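Local structure of peptidoglycan DD-endopeptidase ShyB (Vibrio cholerae, 2GU1) at residues S37-H42 with A77-E82; F91-G96 with R319-D324; P219-P224 with V230-T235. The protein cuts the peptide cross-links between adjacent peptidoglycan strands as a zinc-dependent DD-endopeptidase, probably letting new glycans be inserted as the cell wall expands. One frame throughout, in Å; residues are numbered along the deposited sequence.

How the interactions relate
Along the chain, both segments of interaction 1 precede those of interaction 2, and the two segments of interaction 3 fall between those of interaction 2. Interactions 1 and 2 share the antiparallel sheet of the LysM-like part through its neighbouring strands 75-81 and 87-93; their centres lie about 16 Å apart. Interaction 2 then crosses to strand 321-323 of the M23 peptidase sheet. Interaction 3 belongs to the loop between strands 213-215 and 235-237 of that sheet, its centre about 13 Å from that of interaction 1 and 16 Å from that of interaction 2. D41 and H42 pack on V230 and P231, so the LysM-like part sits against the loop that carries a zinc ligand.

Interaction 1: residues S37-H42 with A77-E82; sequences SVDLDH and AIYTRE
The phenol of Y79, on strand 75-81, reaches D39, next to V38 of helix 29-38, and joins the helical and sheet layers of the LysM-like domain. Y79 OH donates a hydrogen bond to D39 OD1, the two oxygens 2.6 Å apart. The carboxylate and the ring stand 72° apart, and the hydroxyl meets OD1 from well above the carboxylate plane. V38 adds an apolar touch at the same ring: its CG1 lies 3.6 Å from Y79 CD1, near the ring plane, so V38 and D39 both come to the edge of the phenol. The valine methyl occupies the slot between its own backbone N and carbonyl carbon (chi1 64°), which turns it toward the strand.

The second shell holds both partners in place. D39 OD2 takes a hydrogen bond from L45 N, so the carboxylate is held from the loop as well as by the phenol. The ring of Y79 meets Y89 of the adjacent strand 87-93 edge-to-face, while the backbone of Y79 pairs with L67 on strand 64-70. V38 also packs on Y89, and the ring of H42 stacks on that same tyrosine. Beyond D39 the chain turns sharply, with H42 N bonded to D39 O at 3.0 Å. H42 O in turn accepts a hydrogen bond from R277 NH1 in the peptidase sheet.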
loop_
_atom_site.group_PDB
_atom_site.type_symbol
_atom_site.label_atom_id
_atom_site.label_comp_id
_atom_site.label_asym_id
_atom_site.label_seq_id
_atom_site.Cartn_x
_atom_site.Cartn_y
_atom_site.Cartn_z
ATOM N N SER A 37 7.507 -14.365 -10.250
ATOM C CA SER A 37 8.779 -13.764 -10.647
ATOM C C SER A 37 8.638 -12.340 -11.161
ATOM O O SER A 37 9.382 -11.444 -10.754
ATOM C CB SER A 37 9.453 -14.614 -11.725
ATOM O OG SER A 37 10.703 -14.050 -12.087
ATOM N N VAL A 38 7.698 -12.118 -12.069
ATOM C CA VAL A 38 7.528 -10.777 -12.594
ATOM C C VAL A 38 6.879 -9.882 -11.533
ATOM O O VAL A 38 7.100 -8.670 -11.529
ATOM C CB VAL A 38 6.688 -10.779 -13.905
ATOM C CG1 VAL A 38 5.284 -11.278 -13.628
ATOM C CG2 VAL A 38 6.665 -9.376 -14.516
ATOM N N ASP A 39 6.114 -10.473 -10.613
ATOM C CA ASP A 39 5.465 -9.673 -9.570
ATOM C C ASP A 39 6.397 -9.218 -8.443
ATOM O O ASP A 39 5.982 -8.479 -7.547
ATOM C CB ASP A 39 4.270 -10.415 -8.964
ATOM C CG ASP A 39 3.202 -9.455 -8.446
ATOM O OD1 ASP A 39 2.928 -8.450 -9.143
ATOM O OD2 ASP A 39 2.634 -9.701 -7.359
ATOM N N LEU A 40 7.648 -9.661 -8.482
ATOM C CA LEU A 40 8.624 -9.253 -7.474
ATOM C C LEU A 40 8.706 -7.732 -7.424
ATOM O O LEU A 40 8.765 -7.139 -6.354
ATOM C CB LEU A 40 10.009 -9.817 -7.815
ATOM C CG LEU A 40 11.239 -9.179 -7.143
ATOM C CD1 LEU A 40 11.137 -9.308 -5.639
ATOM C CD2 LEU A 40 12.504 -9.867 -7.659
ATOM N N ASP A 41 8.692 -7.104 -8.592
ATOM C CA ASP A 41 8.802 -5.654 -8.687
ATOM C C ASP A 41 7.520 -4.855 -8.498
ATOM O O ASP A 41 7.535 -3.626 -8.596
ATOM C CB ASP A 41 9.428 -5.298 -10.028
ATOM C CG ASP A 41 10.812 -5.880 -10.177
ATOM O OD1 ASP A 41 11.670 -5.550 -9.330
ATOM O OD2 ASP A 41 11.043 -6.672 -11.112
ATOM N N HIS A 42 6.421 -5.536 -8.198
ATOM C CA HIS A 42 5.148 -4.847 -8.036
ATOM C C HIS A 42 4.392 -5.300 -6.798
ATOM O O HIS A 42 3.743 -4.490 -6.128
ATOM C CB HIS A 42 4.312 -5.085 -9.290
ATOM C CG HIS A 42 5.054 -4.797 -10.554
ATOM N ND1 HIS A 42 5.284 -3.515 -11.006
ATOM C CD2 HIS A 42 5.689 -5.621 -11.422
ATOM C CE1 HIS A 42 6.027 -3.561 -12.096
ATOM N NE2 HIS A 42 6.286 -4.828 -12.369
ATOM N N ALA A 77 -3.891 -4.930 -13.316
ATOM C CA ALA A 77 -2.511 -5.333 -13.561
ATOM C C ALA A 77 -2.597 -6.417 -14.632
ATOM O O ALA A 77 -3.336 -7.387 -14.471
ATOM C CB ALA A 77 -1.893 -5.901 -12.286
ATOM N N ILE A 78 -1.854 -6.250 -15.720
ATOM C CA ILE A 78 -1.884 -7.202 -16.822
ATOM C C ILE A 78 -0.572 -7.977 -16.947
ATOM O O ILE A 78 0.494 -7.386 -17.139
ATOM C CB ILE A 78 -2.164 -6.459 -18.129
ATOM C CG1 ILE A 78 -3.436 -5.624 -17.964
ATOM C CG2 ILE A 78 -2.282 -7.449 -19.284
ATOM C CD1 ILE A 78 -3.649 -4.597 -19.057
ATOM N N TYR A 79 -0.658 -9.301 -16.828
ATOM C CA TYR A 79 0.511 -10.175 -16.917
ATOM C C TYR A 79 0.440 -10.941 -18.240
ATOM O O TYR A 79 -0.405 -11.827 -18.417
ATOM C CB TYR A 79 0.531 -11.146 -15.728
ATOM C CG TYR A 79 0.604 -10.453 -14.371
ATOM C CD1 TYR A 79 1.824 -10.287 -13.714
ATOM C CD2 TYR A 79 -0.546 -9.918 -13.769
ATOM C CE1 TYR A 79 1.905 -9.604 -12.485
ATOM C CE2 TYR A 79 -0.473 -9.230 -12.548
ATOM C CZ TYR A 79 0.751 -9.079 -11.912
ATOM O OH TYR A 79 0.822 -8.414 -10.699
ATOM N N THR A 80 1.337 -10.601 -19.162
ATOM C CA THR A 80 1.350 -11.225 -20.483
ATOM C C THR A 80 2.522 -12.162 -20.740
ATOM O O THR A 80 3.672 -11.824 -20.453
ATOM C CB THR A 80 1.339 -10.147 -21.579
ATOM O OG1 THR A 80 0.191 -9.310 -21.405
ATOM C CG2 THR A 80 1.285 -10.785 -22.960
ATOM N N ARG A 81 2.225 -13.340 -21.289
ATOM C CA ARG A 81 3.262 -14.315 -21.600
ATOM C C ARG A 81 4.025 -13.894 -22.854
ATOM O O ARG A 81 3.425 -13.491 -23.853
ATOM C CB ARG A 81 2.665 -15.713 -21.800
ATOM C CG ARG A 81 3.709 -16.756 -22.198
ATOM C CD ARG A 81 3.249 -18.183 -21.950
ATOM N NE ARG A 81 2.051 -18.540 -22.705
ATOM C CZ ARG A 81 1.972 -18.570 -24.030
ATOM N NH1 ARG A 81 3.031 -18.262 -24.771
ATOM N NH2 ARG A 81 0.831 -18.909 -24.617
ATOM N N GLU A 82 5.350 -13.984 -22.783
ATOM C CA GLU A 82 6.225 -13.612 -23.892
ATOM C C GLU A 82 6.689 -14.862 -24.651
ATOM O O GLU A 82 6.596 -15.980 -24.140
ATOM C CB GLU A 82 7.444 -12.849 -23.359
ATOM C CG GLU A 82 7.140 -11.504 -22.703
ATOM C CD GLU A 82 6.602 -10.469 -23.682
ATOM O OE1 GLU A 82 6.722 -10.687 -24.906
ATOM O OE2 GLU A 82 6.071 -9.432 -23.228
#

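Interaction 2: residues F91-G96 with R319-D324; sequences FQEISG and RNRPVD
E93 and R321 extend toward each other from opposite directions and meet in a salt bridge at the protein surface. R321 starts from a CB that does not aim at E93; its CG lies anti to the carbonyl carbon (chi1 -53°), and from CG to NE the chain is fully extended. CB, CG and CD span the distance, and close contact begins at CZ, 3.2 Å from E93 OE2. At the tip NH2 faces both carboxylate oxygens, 2.9 Å from E93 OE2 and 3.0 Å from E93 OE1, while NH1 lies 3.0 Å from E93 OE2. The guanidinium and carboxylate planes are 20° apart, and OE2 approaches the guanidinium obliquely.

E93 is extended too, its CG anti to the backbone N, which brings the carboxylate to the edge of the F91 ring, with E93 OE2 in the ring plane. E93 OE1 also lies close to E75 OE1 on the adjoining strand, and the positive charge of R321 probably eases that crowding of acidic groups. In the peptidase part, P322, next to R321, packs on N233 and L317, while V323 pairs through its backbone with V316. The bridge thus ties an outermost strand of the LysM-like sheet to strand 321-323 of the M23 peptidase sheet, a charged surface contact between domains and away from the zinc.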
loop_
_atom_site.group_PDB
_atom_site.type_symbol
_atom_site.label_atom_id
_atom_site.label_comp_id
_atom_site.label_asym_id
_atom_site.label_seq_id
_atom_site.Cartn_x
_atom_site.Cartn_y
_atom_site.Cartn_z
ATOM N N PHE A 91 0.497 -2.028 -16.201
ATOM C CA PHE A 91 -0.546 -1.536 -15.310
ATOM C C PHE A 91 -1.378 -0.480 -16.030
ATOM O O PHE A 91 -0.839 0.461 -16.620
ATOM C CB PHE A 91 0.064 -0.929 -14.037
ATOM C CG PHE A 91 -0.964 -0.422 -13.057
ATOM C CD1 PHE A 91 -1.724 -1.309 -12.302
ATOM C CD2 PHE A 91 -1.204 0.946 -12.921
ATOM C CE1 PHE A 91 -2.713 -0.845 -11.424
ATOM C CE2 PHE A 91 -2.187 1.424 -12.050
ATOM C CZ PHE A 91 -2.945 0.523 -11.299
ATOM N N GLN A 92 -2.694 -0.638 -15.991
ATOM C CA GLN A 92 -3.577 0.317 -16.647
ATOM C C GLN A 92 -4.577 0.918 -15.675
ATOM O O GLN A 92 -5.255 0.206 -14.935
ATOM C CB GLN A 92 -4.304 -0.355 -17.808
ATOM C CG GLN A 92 -3.438 -0.531 -19.048
ATOM C CD GLN A 92 -4.136 -1.332 -20.133
ATOM O OE1 GLN A 92 -5.365 -1.314 -20.243
ATOM N NE2 GLN A 92 -3.354 -2.030 -20.950
ATOM N N GLU A 93 -4.668 2.241 -15.690
ATOM C CA GLU A 93 -5.565 2.946 -14.798
ATOM C C GLU A 93 -6.461 3.926 -15.548
ATOM O O GLU A 93 -5.993 4.703 -16.380
ATOM C CB GLU A 93 -4.735 3.687 -13.752
ATOM C CG GLU A 93 -5.521 4.190 -12.568
ATOM C CD GLU A 93 -4.624 4.641 -11.429
ATOM O OE1 GLU A 93 -5.161 4.954 -10.343
ATOM O OE2 GLU A 93 -3.384 4.682 -11.619
ATOM N N ILE A 94 -7.754 3.877 -15.254
ATOM C CA ILE A 94 -8.724 4.768 -15.878
ATOM C C ILE A 94 -9.135 5.816 -14.846
ATOM O O ILE A 94 -9.470 5.485 -13.706
ATOM C CB ILE A 94 -9.985 4.005 -16.321
ATOM C CG1 ILE A 94 -9.598 2.860 -17.255
ATOM C CG2 ILE A 94 -10.947 4.955 -17.021
ATOM C CD1 ILE A 94 -10.755 1.964 -17.619
ATOM N N SER A 95 -9.102 7.084 -15.240
ATOM C CA SER A 95 -9.482 8.148 -14.322
ATOM C C SER A 95 -10.946 8.508 -14.533
ATOM O O SER A 95 -11.278 9.304 -15.414
ATOM C CB SER A 95 -8.601 9.382 -14.538
ATOM O OG SER A 95 -8.793 10.325 -13.496
ATOM N N GLY A 96 -11.820 7.898 -13.737
ATOM C CA GLY A 96 -13.240 8.180 -13.842
ATOM C C GLY A 96 -13.496 9.575 -13.305
ATOM O O GLY A 96 -12.795 10.512 -13.677
ATOM N N ARG A 319 -0.079 6.548 -2.224
ATOM C CA ARG A 319 -1.370 6.097 -2.734
ATOM C C ARG A 319 -1.175 4.808 -3.526
ATOM O O ARG A 319 -1.765 4.608 -4.589
ATOM C CB ARG A 319 -2.027 7.188 -3.588
ATOM C CG ARG A 319 -2.409 8.419 -2.759
ATOM C CD ARG A 319 -3.322 9.404 -3.502
ATOM N NE ARG A 319 -3.704 10.514 -2.634
ATOM C CZ ARG A 319 -2.927 11.554 -2.342
ATOM N NH1 ARG A 319 -1.708 11.649 -2.857
ATOM N NH2 ARG A 319 -3.362 12.494 -1.507
ATOM N N ASN A 320 -0.320 3.943 -2.982
ATOM C CA ASN A 320 -0.008 2.647 -3.570
ATOM C C ASN A 320 0.847 2.673 -4.830
ATOM O O ASN A 320 1.020 1.645 -5.485
ATOM C CB ASN A 320 -1.303 1.870 -3.827
ATOM C CG ASN A 320 -2.050 1.571 -2.550
ATOM O OD1 ASN A 320 -1.494 0.985 -1.616
ATOM N ND2 ASN A 320 -3.316 1.975 -2.492
ATOM N N ARG A 321 1.379 3.841 -5.171
ATOM C CA ARG A 321 2.248 3.978 -6.334
ATOM C C ARG A 321 3.686 4.176 -5.847
ATOM O O ARG A 321 3.972 5.099 -5.073
ATOM C CB ARG A 321 1.872 5.201 -7.169
ATOM C CG ARG A 321 0.418 5.296 -7.599
ATOM C CD ARG A 321 0.219 6.594 -8.381
ATOM N NE ARG A 321 -1.184 6.885 -8.662
ATOM C CZ ARG A 321 -1.749 6.747 -9.855
ATOM N NH1 ARG A 321 -1.031 6.318 -10.887
ATOM N NH2 ARG A 321 -3.030 7.053 -10.022
ATOM N N PRO A 322 4.616 3.330 -6.304
ATOM C CA PRO A 322 5.989 3.534 -5.832
ATOM C C PRO A 322 6.609 4.846 -6.324
ATOM O O PRO A 322 6.346 5.291 -7.439
ATOM C CB PRO A 322 6.725 2.292 -6.344
ATOM C CG PRO A 322 5.929 1.868 -7.542
ATOM C CD PRO A 322 4.496 2.100 -7.103
ATOM N N VAL A 323 7.405 5.477 -5.463
ATOM C CA VAL A 323 8.078 6.729 -5.799
ATOM C C VAL A 323 9.514 6.603 -5.293
ATOM O O VAL A 323 9.801 5.769 -4.429
ATOM C CB VAL A 323 7.419 7.950 -5.102
ATOM C CG1 VAL A 323 5.921 7.997 -5.408
ATOM C CG2 VAL A 323 7.666 7.889 -3.601
ATOM N N ASP A 324 10.408 7.422 -5.835
ATOM C CA ASP A 324 11.812 7.408 -5.434
ATOM C C ASP A 324 11.902 7.785 -3.954
ATOM O O ASP A 324 11.574 8.909 -3.578
ATOM C CB ASP A 324 12.605 8.412 -6.277
ATOM C CG ASP A 324 14.101 8.219 -6.160
ATOM O OD1 ASP A 324 14.575 7.829 -5.070
ATOM O OD2 ASP A 324 14.809 8.462 -7.164
#

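Interaction 3: residues P219-P224 with V230-T235. With ZN (zinc ion), chain B.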
loop_
_atom_site.group_PDB
_atom_site.type_symbol
_atom_site.label_atom_id
_atom_site.label_comp_id
_atom_site.label_asym_id
_atom_site.label_seq_id
_atom_site.Cartn_x
_atom_site.Cartn_y
_atom_site.Cartn_z
ATOM N N PRO A 219 11.993 3.525 -12.756
ATOM C CA PRO A 219 10.826 2.917 -13.401
ATOM C C PRO A 219 11.004 2.589 -14.877
ATOM O O PRO A 219 10.214 1.831 -15.448
ATOM C CB PRO A 219 9.733 3.955 -13.162
ATOM C CG PRO A 219 10.490 5.237 -13.242
ATOM C CD PRO A 219 11.727 4.937 -12.424
ATOM N N LYS A 220 12.036 3.156 -15.493
ATOM C CA LYS A 220 12.299 2.917 -16.908
ATOM C C LYS A 220 13.433 1.927 -17.159
ATOM O O LYS A 220 13.808 1.695 -18.308
ATOM C CB LYS A 220 12.611 4.241 -17.617
ATOM C CG LYS A 220 11.411 5.176 -17.743
ATOM C CD LYS A 220 11.808 6.544 -18.306
ATOM C CE LYS A 220 12.425 6.446 -19.702
ATOM N NZ LYS A 220 11.466 5.934 -20.729
ATOM N N ARG A 221 13.968 1.335 -16.092
ATOM C CA ARG A 221 15.064 0.375 -16.224
ATOM C C ARG A 221 14.740 -0.705 -17.258
ATOM O O ARG A 221 13.628 -1.234 -17.291
ATOM C CB ARG A 221 15.361 -0.289 -14.878
ATOM C CG ARG A 221 16.551 -1.233 -14.915
ATOM C CD ARG A 221 16.712 -2.001 -13.611
ATOM N NE ARG A 221 15.505 -2.752 -13.280
ATOM C CZ ARG A 221 15.405 -3.613 -12.271
ATOM N NH1 ARG A 221 16.449 -3.846 -11.485
ATOM N NH2 ARG A 221 14.255 -4.238 -12.046
ATOM N N LYS A 222 15.715 -1.024 -18.104
ATOM C CA LYS A 222 15.528 -2.044 -19.129
ATOM C C LYS A 222 16.285 -3.309 -18.754
ATOM O O LYS A 222 17.396 -3.245 -18.223
ATOM C CB LYS A 222 16.016 -1.538 -20.489
ATOM C CG LYS A 222 15.204 -0.382 -21.049
ATOM C CD LYS A 222 15.756 0.077 -22.394
ATOM C CE LYS A 222 14.915 1.205 -22.976
ATOM N NZ LYS A 222 13.500 0.786 -23.185
ATOM N N HIS A 223 15.678 -4.460 -19.025
ATOM C CA HIS A 223 16.310 -5.730 -18.710
ATOM C C HIS A 223 17.506 -5.936 -19.632
ATOM O O HIS A 223 17.407 -5.739 -20.846
ATOM C CB HIS A 223 15.323 -6.881 -18.883
ATOM C CG HIS A 223 15.823 -8.184 -18.345
ATOM N ND1 HIS A 223 15.824 -8.480 -16.999
ATOM C CD2 HIS A 223 16.369 -9.255 -18.966
ATOM C CE1 HIS A 223 16.350 -9.679 -16.814
ATOM N NE2 HIS A 223 16.689 -10.170 -17.993
ATOM N N PRO A 224 18.652 -6.343 -19.068
ATOM C CA PRO A 224 19.867 -6.570 -19.852
ATOM C C PRO A 224 19.731 -7.659 -20.912
ATOM O O PRO A 224 20.287 -7.538 -22.004
ATOM C CB PRO A 224 20.899 -6.923 -18.785
ATOM C CG PRO A 224 20.070 -7.635 -17.753
ATOM C CD PRO A 224 18.855 -6.742 -17.663
ATOM N N VAL A 230 11.764 -3.231 -17.138
ATOM C CA VAL A 230 11.480 -3.944 -15.898
ATOM C C VAL A 230 11.909 -2.943 -14.828
ATOM O O VAL A 230 13.079 -2.877 -14.450
ATOM C CB VAL A 230 12.312 -5.237 -15.800
ATOM C CG1 VAL A 230 11.976 -5.985 -14.521
ATOM C CG2 VAL A 230 12.038 -6.113 -17.019
ATOM N N PRO A 231 10.955 -2.144 -14.332
ATOM C CA PRO A 231 11.211 -1.122 -13.315
ATOM C C PRO A 231 11.779 -1.585 -11.984
ATOM O O PRO A 231 11.434 -2.654 -11.471
ATOM C CB PRO A 231 9.848 -0.461 -13.146
ATOM C CG PRO A 231 8.908 -1.621 -13.331
ATOM C CD PRO A 231 9.503 -2.320 -14.542
ATOM N N HIS A 232 12.684 -0.774 -11.447
ATOM C CA HIS A 232 13.242 -1.038 -10.133
ATOM C C HIS A 232 12.468 -0.014 -9.320
ATOM O O HIS A 232 12.774 1.179 -9.347
ATOM C CB HIS A 232 14.732 -0.733 -10.068
ATOM C CG HIS A 232 15.350 -1.102 -8.754
ATOM N ND1 HIS A 232 16.099 -0.218 -8.008
ATOM C CD2 HIS A 232 15.325 -2.261 -8.053
ATOM C CE1 HIS A 232 16.511 -0.819 -6.904
ATOM N NE2 HIS A 232 16.055 -2.058 -6.908
ATOM N N ASN A 233 11.449 -0.486 -8.618
ATOM C CA ASN A 233 10.583 0.380 -7.836
ATOM C C ASN A 233 11.015 0.665 -6.399
ATOM O O ASN A 233 10.182 0.984 -5.549
ATOM C CB ASN A 233 9.168 -0.208 -7.857
ATOM C CG ASN A 233 8.507 -0.069 -9.217
ATOM O OD1 ASN A 233 7.798 -0.965 -9.677
ATOM N ND2 ASN A 233 8.732 1.068 -9.865
ATOM N N GLY A 234 12.310 0.560 -6.126
ATOM C CA GLY A 234 12.783 0.823 -4.779
ATOM C C GLY A 234 14.243 1.234 -4.764
ATOM O O GLY A 234 14.853 1.415 -5.816
ATOM N N THR A 235 14.803 1.385 -3.571
ATOM C CA THR A 235 16.202 1.769 -3.434
ATOM C C THR A 235 16.951 0.642 -2.725
ATOM O O THR A 235 16.476 0.119 -1.714
ATOM C CB THR A 235 16.334 3.067 -2.604
ATOM O OG1 THR A 235 15.551 4.103 -3.200
ATOM C CG2 THR A 235 17.770 3.514 -2.534
HETATM ZN ZN ZN B . 16.008 -3.342 -5.344
#
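R221 O accepts a hydrogen bond from V230 N at 2.7 Å, and the arginine side chain returns the grip by holding V230 O. Both R221 NE, at 2.7 Å, and R221 NH2, at 3.0 Å, donate to V230 O, which is thus clamped side-on by two nitrogens and lies in the guanidinium plane. The NE bond has a C=O...NE angle of 172°, whereas NH2 comes from above the carbonyl plane. The bend at chi3 (57°) makes this reach possible. H232 CB covers one guanidinium face, lying over its centre 3.7 Å from R221 CZ. P219 O also touches P231 CB, at 3.3 Å.

H232, the histidine of the M23 HxxxD motif, binds the catalytic zinc through NE2 at 2.0 Å, alongside D236 of that motif and H313. Its other ring nitrogen, ND1, is hydrogen-bonded to G216 O, so both nitrogens are engaged and the rotation of the imidazole is fixed. R221 also forms a weak, long ion pair with D41. The clamp on V230 O therefore holds the backbone just ahead of the zinc-binding histidine, and the positive charge of R221 probably adds to the field around the metal site.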